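Local coordinates for protein ficolin-3 (Homo sapiens, PDB 2J5Z) that probably recognises sugars in innate immunity, binding galactose through its fibrinogen-like lectin domain, which also carries a calcium ion, at residues R13-L18 / G51-Q56; Q56-G61 / E80-L85; W99-E104 / A118-L123; G139-S144 / I201-G206. One frame throughout, in Å; residues are numbered along the deposited sequence. Where two conformers were deposited one is given.

Interaction 1: residues R13-L18 / G51-Q56; sequences RNCREL and GWLVFQ
Cys15, in the first turn of helix 15-20, turns its side chain to the start of strand 52-58, and its two atoms divide the work. CB lies against the backbone of Gly51, 3.5 Å from the carbonyl oxygen of that residue, while SG reaches further along the strand to Leu53, 3.7 Å from its CA and 3.9 Å from its CB. The first torsion (chi1 -67°) sets SG opposite the carbonyl carbon, and from there the sulfur also closes the disulfide to Cys43. Arg16 brings only the root of its side chain to the contact: its CG passes 3.6 Å from Gly51 O before the chain bends at chi3, and NH1 ends in a long, weak ion pair with Arg221. The helix begins with an N-cap, Asn14, whose OD1 takes the backbone N-H of Glu17 at 2.8 Å, nearly in line with the side-chain C=O bond. A water donates to Gly51 O at 2.7 Å and accepts weakly from Cys15 N. Gly51 permits the close approach, its CA lying 4.0 Å from that of Arg16; with Trp52 it forms a G1 beta bulge opposite Asp44. No direct hydrogen bond joins the two segments, so the chemistry implies a helix end held to the sheet by sulfur packing, one bridging water and the disulfide of Cys15 itself to Cys43 on strand 38-44.

Interaction 2: residues Q56-G61 / E80-L85; sequences QRRQDG and ESEFWL
The guanidinium of Arg57 has the rim of the Phe83 ring over one face, CE2 3.6 Å from NE, with the two planes 65° apart. A bend at chi3 (72°) turns the group side-on to Ser81 O, which receives both NE at 2.8 Å and NH2 at 3.0 Å almost in the guanidinium plane; NH1 forms a salt bridge with Glu80 of a neighbouring subunit. On the other face of the sheet, CG of Gln56 meets the edge of the Trp84 indole at CE3. These pairs belong to the antiparallel ladder of strands 52-58 and 83-84 in the fibrinogen-like domain, where Arg57 and Phe83 form a hydrogen-bonded pair and Gln56 and Trp84 a non-hydrogen-bonded one. Past the strand end, Glu82 takes over. Glu82 OE2 accepts from Gln59 N at 2.6 Å on its anti lone pair. Asp60 N and Gly61 N donate to the same oxygen, each from above the carboxylate plane. Glu82 OE1 accepts from Val63 N and, through a water, is linked to Arg58 NH2, while Arg58 NH1 bonds Gly187 O.

Interaction 3: residues W99-E104 / A118-L123; sequences WELRVE and ATFRLL
The open end of the beta hairpin formed by strands 101-106 and 112-122, part of the antiparallel sheet of the fibrinogen-like domain, is where residues 99-101 and 118-120 meet. Leu101 and Phe120 point their side chains at each other, CB to CB at 3.9 Å. In both, CG lies opposite the backbone N (chi1 175° in Leu101, 171° in Phe120), and this brings Leu101 CD2 within 4.0 Å of Phe120 CD1, slanting against the ring. Phe55 of strand 52-58 touches both residues, so the pair belongs to the buried core. At the backbone level the two segments also approach closely. Trp99 O takes a weak hydrogen bond from Phe120 N and a CA-H...O contact from Thr119, while Glu100 CA makes a similar contact with Ala118 O at 3.4 Å. Glu100 CB touches Ala118 O as well, while OE2 forms a salt bridge with Arg221 NE. A single water completes the join, accepting from Trp99 N at 2.9 Å and donating to Phe120 O at 2.7 Å.

Interaction 4: residues G139-S144 / I201-G206; sequences GTAGDS and IDWASG
Trp203 is held at its edge and over one face by the loop 139-144. In the plane of the indole, NE1 donates to Gly142 O at 2.8 Å, reaching that oxygen from above its carbonyl plane. Over the ring, Ser144 presents CB to the centre of the five-membered ring in a CH-pi contact, 3.5 Å from the centroid and 12° off the normal. Ala141 CB comes from the other side of the indole plane, offset to the rim at NE1, 3.7 Å from that atom. Alongside the indole runs a short chain of hydroxyls: Ser144 OG donates to Ser205 OG at 2.8 Å, and Ser205 OG in turn donates to Ala141 O at 2.7 Å. Ser205 OG is placed for this by a chi1 of 68°, between the backbone N and the carbonyl carbon.

The next shell fixes both loops. A type I turn from Gly139 to Gly142, closed by Gly142 N to Gly139 O, leads the chain into the carbonyls that meet Trp203 and Ser205. The Asp143 carboxylate bonds Tyr117 OH through OD1 and Ser146 OG through OD2, while Val103 and Leu105 of strand 101-106 pack against the indole. The side chain of Ala204 is about 6 Å from the bound galactose, and Asp202 bonds the hydroxyl of Tyr181, a residue of the sugar pocket. With the indole N-H and both serine hydroxyls engaged, the contact probably helps hold the 201-206 loop in place near the galactose site.

How the interactions relate
Along the chain the first three interactions follow in order, and the last pairs two loops from the C-terminal half. Interactions 1, 2 and 3 reach one antiparallel sheet: 1 and 2 share strand 52-58 and Gln56, with Phe55 O close to Leu85 N at 2.9 Å, and interaction 3 lies about 12 Å from interaction 1, centre to centre, where Trp52 packs on Arg102. Interactions 2 and 3 stand about 18 Å apart, centre to centre, on opposite sides of the chain's centre. Interaction 4, outside the strands, touches interaction 3 through Val103 and Trp203 and interaction 2 through Arg58 and Ile201. The sheet thus connects the disulfide-linked N-terminal region, the subunit interface and the loops near the sugar site.

Interaction 1: residues R13-L18 / G51-Q56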
loop_
_atom_site.group_PDB
_atom_site.type_symbol
_atom_site.label_atom_id
_atom_site.label_comp_id
_atom_site.label_asym_id
_atom_site.label_seq_id
_atom_site.Cartn_x
_atom_site.Cartn_y
_atom_site.Cartn_z
ATOM N N ARG A 13 14.323 -13.097 -11.696
ATOM C CA ARG A 13 14.368 -14.302 -10.872
ATOM C C ARG A 13 14.469 -14.027 -9.365
ATOM O O ARG A 13 14.280 -14.931 -8.547
ATOM C CB ARG A 13 15.513 -15.204 -11.338
ATOM C CG ARG A 13 15.438 -15.533 -12.824
ATOM C CD ARG A 13 16.732 -16.138 -13.347
ATOM N NE ARG A 13 17.848 -15.197 -13.300
ATOM C CZ ARG A 13 18.951 -15.311 -14.036
ATOM N NH1 ARG A 13 19.081 -16.323 -14.885
ATOM N NH2 ARG A 13 19.919 -14.409 -13.932
ATOM N N ASN A 14 14.770 -12.781 -9.005
ATOM C CA ASN A 14 14.817 -12.377 -7.603
ATOM C C ASN A 14 14.829 -10.862 -7.460
ATOM O O ASN A 14 14.805 -10.149 -8.457
ATOM C CB ASN A 14 16.040 -12.970 -6.909
ATOM C CG ASN A 14 17.339 -12.648 -7.626
ATOM O OD1 ASN A 14 17.613 -11.492 -7.977
ATOM N ND2 ASN A 14 18.161 -13.669 -7.830
ATOM N N CYS A 15 14.863 -10.379 -6.223
ATOM C CA CYS A 15 14.833 -8.933 -5.985
ATOM C C CYS A 15 16.164 -8.272 -6.329
ATOM O O CYS A 15 16.195 -7.086 -6.692
ATOM C CB CYS A 15 14.416 -8.608 -4.545
ATOM S SG CYS A 15 12.702 -9.042 -4.149
ATOM N N ARG A 16 17.258 -9.023 -6.237
ATOM C CA ARG A 16 18.570 -8.466 -6.592
ATOM C C ARG A 16 18.602 -8.084 -8.061
ATOM O O ARG A 16 19.145 -7.043 -8.426
ATOM C CB ARG A 16 19.718 -9.438 -6.325
ATOM C CG ARG A 16 19.678 -10.157 -5.016
ATOM C CD ARG A 16 20.907 -11.058 -4.875
ATOM N NE ARG A 16 22.024 -10.325 -4.287
ATOM C CZ ARG A 16 22.962 -10.876 -3.520
ATOM N NH1 ARG A 16 22.921 -12.172 -3.241
ATOM N NH2 ARG A 16 23.933 -10.126 -3.016
ATOM N N GLU A 17 18.016 -8.929 -8.905
ATOM C CA GLU A 17 17.993 -8.679 -10.342
ATOM C C GLU A 17 17.137 -7.467 -10.705
ATOM O O GLU A 17 17.475 -6.712 -11.619
ATOM C CB GLU A 17 17.529 -9.925 -11.109
ATOM C CG GLU A 17 18.611 -10.987 -11.239
ATOM C CD GLU A 17 18.168 -12.213 -12.021
ATOM O OE1 GLU A 17 17.031 -12.226 -12.543
ATOM O OE2 GLU A 17 18.966 -13.169 -12.116
ATOM N N LEU A 18 16.032 -7.286 -9.988
ATOM C CA LEU A 18 15.181 -6.127 -10.181
ATOM C C LEU A 18 15.960 -4.868 -9.820
ATOM O O LEU A 18 15.920 -3.883 -10.554
ATOM C CB LEU A 18 13.906 -6.228 -9.325
ATOM C CG LEU A 18 12.810 -7.071 -9.981
ATOM C CD1 LEU A 18 11.764 -7.517 -8.955
ATOM C CD2 LEU A 18 12.177 -6.280 -11.124
ATOM N N GLY A 51 17.767 -5.544 -2.289
ATOM C CA GLY A 51 17.645 -6.806 -3.029
ATOM C C GLY A 51 17.078 -7.953 -2.205
ATOM O O GLY A 51 17.237 -9.131 -2.566
ATOM N N TRP A 52 16.404 -7.620 -1.111
ATOM C CA TRP A 52 15.844 -8.637 -0.208
ATOM C C TRP A 52 14.399 -8.991 -0.530
ATOM O O TRP A 52 13.556 -8.116 -0.651
ATOM C CB TRP A 52 15.885 -8.160 1.237
ATOM C CG TRP A 52 17.261 -7.935 1.783
ATOM C CD1 TRP A 52 17.960 -6.762 1.793
ATOM C CD2 TRP A 52 18.080 -8.898 2.439
ATOM N NE1 TRP A 52 19.169 -6.939 2.397
ATOM C CE2 TRP A 52 19.274 -8.242 2.810
ATOM C CE3 TRP A 52 17.928 -10.249 2.746
ATOM C CZ2 TRP A 52 20.309 -8.897 3.468
ATOM C CZ3 TRP A 52 18.971 -10.906 3.397
ATOM C CH2 TRP A 52 20.141 -10.225 3.754
ATOM N N LEU A 53 14.111 -10.287 -0.628
ATOM C CA LEU A 53 12.745 -10.749 -0.822
ATOM C C LEU A 53 12.147 -10.997 0.560
ATOM O O LEU A 53 12.570 -11.903 1.273
ATOM C CB LEU A 53 12.738 -12.045 -1.646
ATOM C CG LEU A 53 11.440 -12.467 -2.337
ATOM C CD1 LEU A 53 11.749 -13.609 -3.319
ATOM C CD2 LEU A 53 10.372 -12.862 -1.306
ATOM N N VAL A 54 11.164 -10.188 0.939
ATOM C CA VAL A 54 10.541 -10.302 2.249
ATOM C C VAL A 54 9.405 -11.297 2.169
ATOM O O VAL A 54 8.424 -11.060 1.451
ATOM C CB VAL A 54 9.996 -8.947 2.730
ATOM C CG1 VAL A 54 9.351 -9.074 4.136
ATOM C CG2 VAL A 54 11.123 -7.892 2.711
ATOM N N PHE A 55 9.521 -12.404 2.900
ATOM C CA PHE A 55 8.508 -13.455 2.772
ATOM C C PHE A 55 7.579 -13.585 3.979
ATOM O O PHE A 55 6.609 -14.337 3.932
ATOM C CB PHE A 55 9.136 -14.821 2.410
ATOM C CG PHE A 55 10.026 -15.432 3.490
ATOM C CD1 PHE A 55 9.495 -16.281 4.461
ATOM C CD2 PHE A 55 11.399 -15.211 3.477
ATOM C CE1 PHE A 55 10.316 -16.855 5.448
ATOM C CE2 PHE A 55 12.233 -15.793 4.447
ATOM C CZ PHE A 55 11.687 -16.623 5.427
ATOM N N GLN A 56 7.904 -12.887 5.068
ATOM C CA GLN A 56 7.042 -12.874 6.263
ATOM C C GLN A 56 7.133 -11.500 6.916
ATOM O O GLN A 56 8.192 -10.894 6.940
ATOM C CB GLN A 56 7.470 -13.957 7.261
ATOM C CG GLN A 56 6.481 -14.171 8.435
ATOM C CD GLN A 56 6.891 -13.478 9.743
ATOM O OE1 GLN A 56 7.614 -12.484 9.748
ATOM N NE2 GLN A 56 6.412 -14.012 10.854
HETATM O O HOH W 1 16.366 -11.333 -3.787
#

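Interaction 2: residues Q56-G61 / E80-L85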
loop_
_atom_site.group_PDB
_atom_site.type_symbol
_atom_site.label_atom_id
_atom_site.label_comp_id
_atom_site.label_asym_id
_atom_site.label_seq_id
_atom_site.Cartn_x
_atom_site.Cartn_y
_atom_site.Cartn_z
ATOM N N GLN A 56 7.904 -12.887 5.068
ATOM C CA GLN A 56 7.042 -12.874 6.263
ATOM C C GLN A 56 7.133 -11.500 6.916
ATOM O O GLN A 56 8.192 -10.894 6.940
ATOM C CB GLN A 56 7.470 -13.957 7.261
ATOM C CG GLN A 56 6.481 -14.171 8.435
ATOM C CD GLN A 56 6.891 -13.478 9.743
ATOM O OE1 GLN A 56 7.614 -12.484 9.748
ATOM N NE2 GLN A 56 6.412 -14.012 10.854
ATOM N N ARG A 57 6.010 -11.003 7.428
ATOM C CA ARG A 57 6.025 -9.705 8.063
ATOM C C ARG A 57 4.928 -9.686 9.118
ATOM O O ARG A 57 3.799 -10.088 8.836
ATOM C CB ARG A 57 5.806 -8.616 7.005
ATOM C CG ARG A 57 5.953 -7.198 7.474
ATOM C CD ARG A 57 6.161 -6.265 6.265
ATOM N NE ARG A 57 4.942 -6.087 5.480
ATOM C CZ ARG A 57 4.857 -5.308 4.407
ATOM N NH1 ARG A 57 5.924 -4.651 3.975
ATOM N NH2 ARG A 57 3.709 -5.188 3.757
ATOM N N ARG A 58 5.291 -9.254 10.325
ATOM C CA ARG A 58 4.339 -9.009 11.435
ATOM C C ARG A 58 4.449 -7.538 11.828
ATOM O O ARG A 58 5.548 -7.004 11.869
ATOM C CB ARG A 58 4.701 -9.858 12.648
ATOM C CG ARG A 58 4.735 -11.362 12.411
ATOM C CD ARG A 58 3.477 -11.898 11.756
ATOM N NE ARG A 58 2.303 -11.964 12.652
ATOM C CZ ARG A 58 2.111 -12.866 13.611
ATOM N NH1 ARG A 58 3.036 -13.791 13.891
ATOM N NH2 ARG A 58 0.985 -12.831 14.324
ATOM N N GLN A 59 3.322 -6.888 12.125
ATOM C CA GLN A 59 3.307 -5.425 12.291
ATOM C C GLN A 59 2.240 -4.898 13.254
ATOM O O GLN A 59 2.472 -3.915 13.952
ATOM C CB GLN A 59 3.064 -4.728 10.940
ATOM C CG GLN A 59 3.972 -5.141 9.820
ATOM C CD GLN A 59 3.973 -4.156 8.687
ATOM O OE1 GLN A 59 5.024 -3.865 8.107
ATOM N NE2 GLN A 59 2.805 -3.614 8.369
ATOM N N ASP A 60 1.066 -5.520 13.260
ATOM C CA ASP A 60 -0.082 -4.924 13.953
ATOM C C ASP A 60 -1.132 -5.911 14.448
ATOM O O ASP A 60 -2.101 -5.516 15.111
ATOM C CB ASP A 60 -0.736 -3.843 13.067
ATOM C CG ASP A 60 -1.205 -4.374 11.711
ATOM O OD1 ASP A 60 -1.535 -3.544 10.838
ATOM O OD2 ASP A 60 -1.256 -5.598 11.506
ATOM N N GLY A 61 -0.952 -7.188 14.137
ATOM C CA GLY A 61 -1.890 -8.208 14.570
ATOM C C GLY A 61 -3.198 -8.210 13.797
ATOM O O GLY A 61 -4.187 -8.795 14.242
ATOM N N GLU A 80 -0.514 -4.963 2.106
ATOM C CA GLU A 80 -0.332 -3.686 2.811
ATOM C C GLU A 80 0.214 -3.871 4.220
ATOM O O GLU A 80 0.736 -2.922 4.834
ATOM C CB GLU A 80 -1.701 -3.002 2.911
ATOM C CG GLU A 80 -1.705 -1.582 3.410
ATOM C CD GLU A 80 -3.122 -1.062 3.597
ATOM O OE1 GLU A 80 -3.962 -1.806 4.153
ATOM O OE2 GLU A 80 -3.394 0.085 3.184
ATOM N N SER A 81 0.076 -5.081 4.753
ATOM C CA SER A 81 0.441 -5.309 6.141
ATOM C C SER A 81 1.142 -6.651 6.331
ATOM O O SER A 81 2.262 -6.854 5.846
ATOM C CB SER A 81 -0.782 -5.162 7.066
ATOM O OG SER A 81 -1.785 -6.148 6.842
ATOM N N GLU A 82 0.465 -7.574 6.997
ATOM C CA GLU A 82 1.087 -8.817 7.442
ATOM C C GLU A 82 0.823 -9.959 6.469
ATOM O O GLU A 82 -0.272 -10.057 5.912
ATOM C CB GLU A 82 0.555 -9.171 8.821
ATOM C CG GLU A 82 0.741 -8.053 9.838
ATOM C CD GLU A 82 0.295 -8.469 11.222
ATOM O OE1 GLU A 82 -0.762 -9.117 11.337
ATOM O OE2 GLU A 82 1.023 -8.179 12.189
ATOM N N PHE A 83 1.828 -10.813 6.256
ATOM C CA PHE A 83 1.647 -11.954 5.361
ATOM C C PHE A 83 2.667 -13.066 5.572
ATOM O O PHE A 83 3.694 -12.876 6.233
ATOM C CB PHE A 83 1.724 -11.507 3.894
ATOM C CG PHE A 83 3.028 -10.868 3.532
ATOM C CD1 PHE A 83 4.110 -11.644 3.134
ATOM C CD2 PHE A 83 3.175 -9.483 3.588
ATOM C CE1 PHE A 83 5.310 -11.050 2.807
ATOM C CE2 PHE A 83 4.361 -8.886 3.252
ATOM C CZ PHE A 83 5.439 -9.656 2.873
ATOM N N TRP A 84 2.340 -14.230 5.012
ATOM C CA TRP A 84 3.278 -15.343 4.838
ATOM C C TRP A 84 3.236 -15.687 3.347
ATOM O O TRP A 84 2.169 -15.991 2.810
ATOM C CB TRP A 84 2.829 -16.546 5.682
ATOM C CG TRP A 84 3.681 -17.766 5.482
ATOM C CD1 TRP A 84 3.410 -18.844 4.680
ATOM C CD2 TRP A 84 4.952 -18.020 6.090
ATOM N NE1 TRP A 84 4.442 -19.762 4.765
ATOM C CE2 TRP A 84 5.393 -19.281 5.631
ATOM C CE3 TRP A 84 5.749 -17.312 6.997
ATOM C CZ2 TRP A 84 6.612 -19.844 6.037
ATOM C CZ3 TRP A 84 6.960 -17.875 7.406
ATOM C CH2 TRP A 84 7.376 -19.122 6.927
ATOM N N LEU A 85 4.379 -15.654 2.661
ATOM C CA LEU A 85 4.387 -15.776 1.203
ATOM C C LEU A 85 3.873 -17.137 0.724
ATOM O O LEU A 85 3.273 -17.238 -0.352
ATOM C CB LEU A 85 5.808 -15.562 0.660
ATOM C CG LEU A 85 5.953 -15.527 -0.859
ATOM C CD1 LEU A 85 5.206 -14.349 -1.476
ATOM C CD2 LEU A 85 7.454 -15.454 -1.209
HETATM O O HOH W 2 -0.843 -10.963 13.203
HETATM O O HOH W 3 3.679 -2.153 5.584
#

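Interaction 3: residues W99-E104 / A118-L123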
loop_
_atom_site.group_PDB
_atom_site.type_symbol
_atom_site.label_atom_id
_atom_site.label_comp_id
_atom_site.label_asym_id
_atom_site.label_seq_id
_atom_site.Cartn_x
_atom_site.Cartn_y
_atom_site.Cartn_z
ATOM N N TRP A 99 20.392 -18.409 -1.122
ATOM C CA TRP A 99 19.634 -17.326 -0.517
ATOM C C TRP A 99 19.980 -17.208 0.956
ATOM O O TRP A 99 19.727 -18.130 1.726
ATOM C CB TRP A 99 18.132 -17.586 -0.623
ATOM C CG TRP A 99 17.596 -17.799 -2.010
ATOM C CD1 TRP A 99 17.737 -18.918 -2.784
ATOM C CD2 TRP A 99 16.768 -16.898 -2.756
ATOM N NE1 TRP A 99 17.071 -18.753 -3.978
ATOM C CE2 TRP A 99 16.461 -17.525 -3.980
ATOM C CE3 TRP A 99 16.254 -15.620 -2.505
ATOM C CZ2 TRP A 99 15.675 -16.911 -4.957
ATOM C CZ3 TRP A 99 15.467 -15.013 -3.484
ATOM C CH2 TRP A 99 15.189 -15.663 -4.691
ATOM N N GLU A 100 20.548 -16.076 1.345
ATOM C CA GLU A 100 20.856 -15.823 2.743
ATOM C C GLU A 100 19.582 -15.363 3.444
ATOM O O GLU A 100 18.735 -14.711 2.828
ATOM C CB GLU A 100 21.938 -14.745 2.860
ATOM C CG GLU A 100 21.580 -13.479 2.122
ATOM C CD GLU A 100 22.665 -12.408 2.131
ATOM O OE1 GLU A 100 23.477 -12.369 3.086
ATOM O OE2 GLU A 100 22.674 -11.593 1.177
ATOM N N LEU A 101 19.441 -15.730 4.713
ATOM C CA LEU A 101 18.292 -15.325 5.512
ATOM C C LEU A 101 18.661 -14.205 6.478
ATOM O O LEU A 101 19.608 -14.341 7.258
ATOM C CB LEU A 101 17.749 -16.511 6.319
ATOM C CG LEU A 101 16.599 -16.181 7.291
ATOM C CD1 LEU A 101 15.291 -15.796 6.546
ATOM C CD2 LEU A 101 16.329 -17.340 8.239
ATOM N N ARG A 102 17.901 -13.114 6.421
ATOM C CA ARG A 102 17.948 -12.088 7.454
ATOM C C ARG A 102 16.614 -12.032 8.192
ATOM O O ARG A 102 15.545 -11.992 7.562
ATOM C CB ARG A 102 18.262 -10.732 6.821
ATOM C CG ARG A 102 18.132 -9.558 7.766
ATOM C CD ARG A 102 18.612 -8.295 7.074
ATOM N NE ARG A 102 18.272 -7.095 7.831
ATOM C CZ ARG A 102 19.145 -6.379 8.531
ATOM N NH1 ARG A 102 20.425 -6.723 8.560
ATOM N NH2 ARG A 102 18.734 -5.297 9.188
ATOM N N VAL A 103 16.686 -12.056 9.520
ATOM C CA VAL A 103 15.516 -11.893 10.380
ATOM C C VAL A 103 15.622 -10.532 11.088
ATOM O O VAL A 103 16.664 -10.219 11.670
ATOM C CB VAL A 103 15.434 -13.029 11.419
ATOM C CG1 VAL A 103 14.351 -12.758 12.447
ATOM C CG2 VAL A 103 15.187 -14.387 10.717
ATOM N N GLU A 104 14.561 -9.729 11.008
ATOM C CA GLU A 104 14.505 -8.445 11.721
ATOM C C GLU A 104 13.440 -8.435 12.813
ATOM O O GLU A 104 12.308 -8.858 12.597
ATOM C CB GLU A 104 14.199 -7.310 10.753
ATOM C CG GLU A 104 15.228 -7.092 9.678
ATOM C CD GLU A 104 14.910 -5.853 8.866
ATOM O OE1 GLU A 104 13.788 -5.323 9.041
ATOM O OE2 GLU A 104 15.768 -5.415 8.074
ATOM N N ALA A 118 23.643 -18.016 6.630
ATOM C CA ALA A 118 24.294 -18.048 5.327
ATOM C C ALA A 118 23.372 -18.491 4.191
ATOM O O ALA A 118 23.459 -17.966 3.071
ATOM C CB ALA A 118 25.525 -18.972 5.386
ATOM N N THR A 119 22.533 -19.491 4.471
ATOM C CA THR A 119 21.569 -20.003 3.482
ATOM C C THR A 119 20.231 -20.371 4.118
ATOM O O THR A 119 20.135 -20.593 5.327
ATOM C CB THR A 119 22.090 -21.258 2.704
ATOM O OG1 THR A 119 22.331 -22.327 3.627
ATOM C CG2 THR A 119 23.375 -20.952 1.919
ATOM N N PHE A 120 19.201 -20.442 3.282
ATOM C CA PHE A 120 17.871 -20.858 3.693
ATOM C C PHE A 120 17.234 -21.579 2.510
ATOM O O PHE A 120 17.246 -21.085 1.380
ATOM C CB PHE A 120 17.036 -19.616 4.072
ATOM C CG PHE A 120 15.569 -19.880 4.309
ATOM C CD1 PHE A 120 15.077 -20.037 5.606
ATOM C CD2 PHE A 120 14.667 -19.909 3.249
ATOM C CE1 PHE A 120 13.712 -20.255 5.831
ATOM C CE2 PHE A 120 13.313 -20.128 3.463
ATOM C CZ PHE A 120 12.830 -20.284 4.746
ATOM N N ARG A 121 16.669 -22.743 2.780
ATOM C CA ARG A 121 15.988 -23.511 1.745
ATOM C C ARG A 121 14.916 -24.342 2.398
ATOM O O ARG A 121 15.100 -24.826 3.517
ATOM C CB ARG A 121 17.007 -24.417 1.041
ATOM C CG ARG A 121 16.445 -25.320 -0.014
ATOM C CD ARG A 121 17.576 -25.964 -0.827
ATOM N NE ARG A 121 18.462 -26.745 0.033
ATOM C CZ ARG A 121 18.312 -28.039 0.300
ATOM N NH1 ARG A 121 17.313 -28.735 -0.247
ATOM N NH2 ARG A 121 19.186 -28.645 1.101
ATOM N N LEU A 122 13.776 -24.510 1.722
ATOM C CA LEU A 122 12.787 -25.460 2.218
ATOM C C LEU A 122 12.711 -26.655 1.285
ATOM O O LEU A 122 12.718 -26.493 0.056
ATOM C CB LEU A 122 11.387 -24.831 2.323
ATOM C CG LEU A 122 11.162 -23.638 3.239
ATOM C CD1 LEU A 122 9.662 -23.339 3.333
ATOM C CD2 LEU A 122 11.774 -23.892 4.619
ATOM N N LEU A 123 12.644 -27.845 1.863
ATOM C CA LEU A 123 12.394 -29.044 1.063
ATOM C C LEU A 123 10.961 -28.987 0.563
ATOM O O LEU A 123 10.223 -28.063 0.920
ATOM C CB LEU A 123 12.658 -30.307 1.881
ATOM C CG LEU A 123 14.136 -30.728 1.963
ATOM C CD1 LEU A 123 14.966 -29.645 2.633
ATOM C CD2 LEU A 123 14.314 -32.060 2.681
HETATM O O HOH W 4 19.406 -21.052 -0.296
#

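Interaction 4: residues G139-S144 / I201-G206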
loop_
_atom_site.group_PDB
_atom_site.type_symbol
_atom_site.label_atom_id
_atom_site.label_comp_id
_atom_site.label_asym_id
_atom_site.label_seq_id
_atom_site.Cartn_x
_atom_site.Cartn_y
_atom_site.Cartn_z
ATOM N N GLY A 139 24.423 -11.468 14.366
ATOM C CA GLY A 139 23.099 -11.019 14.752
ATOM C C GLY A 139 23.010 -10.563 16.186
ATOM O O GLY A 139 23.242 -11.334 17.110
ATOM N N THR A 140 22.641 -9.305 16.369
ATOM C CA THR A 140 22.404 -8.782 17.718
ATOM C C THR A 140 21.285 -9.531 18.446
ATOM O O THR A 140 21.214 -9.510 19.680
ATOM C CB THR A 140 22.065 -7.289 17.680
ATOM O OG1 THR A 140 20.960 -7.082 16.794
ATOM C CG2 THR A 140 23.256 -6.479 17.191
ATOM N N ALA A 141 20.398 -10.181 17.694
ATOM C CA ALA A 141 19.315 -10.940 18.307
ATOM C C ALA A 141 19.771 -12.327 18.751
ATOM O O ALA A 141 19.077 -13.003 19.510
ATOM C CB ALA A 141 18.114 -11.046 17.351
ATOM N N GLY A 142 20.934 -12.753 18.272
ATOM C CA GLY A 142 21.431 -14.091 18.593
ATOM C C GLY A 142 20.772 -15.166 17.744
ATOM O O GLY A 142 19.833 -14.897 17.002
ATOM N N ASP A 143 21.273 -16.387 17.851
ATOM C CA ASP A 143 20.758 -17.490 17.043
ATOM C C ASP A 143 19.639 -18.231 17.767
ATOM O O ASP A 143 19.854 -18.850 18.817
ATOM C CB ASP A 143 21.909 -18.437 16.682
ATOM C CG ASP A 143 21.463 -19.614 15.839
ATOM O OD1 ASP A 143 20.303 -19.627 15.366
ATOM O OD2 ASP A 143 22.290 -20.532 15.658
ATOM N N SER A 144 18.431 -18.171 17.201
ATOM C CA SER A 144 17.307 -18.942 17.730
ATOM C C SER A 144 16.604 -19.786 16.660
ATOM O O SER A 144 15.470 -20.216 16.858
ATOM C CB SER A 144 16.282 -18.018 18.398
ATOM O OG SER A 144 16.779 -17.504 19.628
ATOM N N ILE A 201 5.178 -14.129 19.698
ATOM C CA ILE A 201 6.164 -13.888 18.635
ATOM C C ILE A 201 7.523 -13.721 19.308
ATOM O O ILE A 201 7.962 -12.605 19.610
ATOM C CB ILE A 201 5.762 -12.677 17.751
ATOM C CG1 ILE A 201 4.390 -12.948 17.125
ATOM C CG2 ILE A 201 6.814 -12.411 16.676
ATOM C CD1 ILE A 201 3.734 -11.743 16.450
ATOM N N ASP A 202 8.159 -14.864 19.561
ATOM C CA ASP A 202 9.291 -14.970 20.488
ATOM C C ASP A 202 10.592 -15.369 19.782
ATOM O O ASP A 202 10.571 -16.101 18.789
ATOM C CB ASP A 202 8.999 -16.026 21.555
ATOM C CG ASP A 202 7.773 -15.707 22.401
ATOM O OD1 ASP A 202 7.339 -14.540 22.430
ATOM O OD2 ASP A 202 7.243 -16.646 23.040
ATOM N N TRP A 203 11.713 -14.881 20.308
ATOM C CA TRP A 203 13.058 -15.241 19.839
ATOM C C TRP A 203 13.895 -15.481 21.099
ATOM O O TRP A 203 14.338 -14.526 21.735
ATOM C CB TRP A 203 13.648 -14.095 19.006
ATOM C CG TRP A 203 14.901 -14.428 18.187
ATOM C CD1 TRP A 203 16.198 -14.171 18.531
ATOM C CD2 TRP A 203 14.949 -15.051 16.887
ATOM N NE1 TRP A 203 17.050 -14.604 17.533
ATOM C CE2 TRP A 203 16.308 -15.155 16.522
ATOM C CE3 TRP A 203 13.972 -15.546 16.009
ATOM C CZ2 TRP A 203 16.715 -15.711 15.307
ATOM C CZ3 TRP A 203 14.377 -16.107 14.807
ATOM C CH2 TRP A 203 15.734 -16.184 14.465
ATOM N N ALA A 204 14.079 -16.748 21.466
ATOM C CA ALA A 204 14.638 -17.105 22.785
ATOM C C ALA A 204 15.919 -16.365 23.143
ATOM O O ALA A 204 16.106 -15.955 24.295
ATOM C CB ALA A 204 14.845 -18.608 22.901
ATOM N N SER A 205 16.805 -16.207 22.169
ATOM C CA SER A 205 18.121 -15.647 22.423
ATOM C C SER A 205 18.117 -14.123 22.459
ATOM O O SER A 205 19.135 -13.499 22.775
ATOM C CB SER A 205 19.115 -16.142 21.376
ATOM O OG SER A 205 18.805 -15.602 20.097
ATOM N N GLY A 206 16.976 -13.530 22.117
ATOM C CA GLY A 206 16.800 -12.090 22.204
ATOM C C GLY A 206 16.131 -11.746 23.517
ATOM O O GLY A 206 16.809 -11.568 24.529
HETATM O O HOH W 5 20.753 -10.891 22.194
#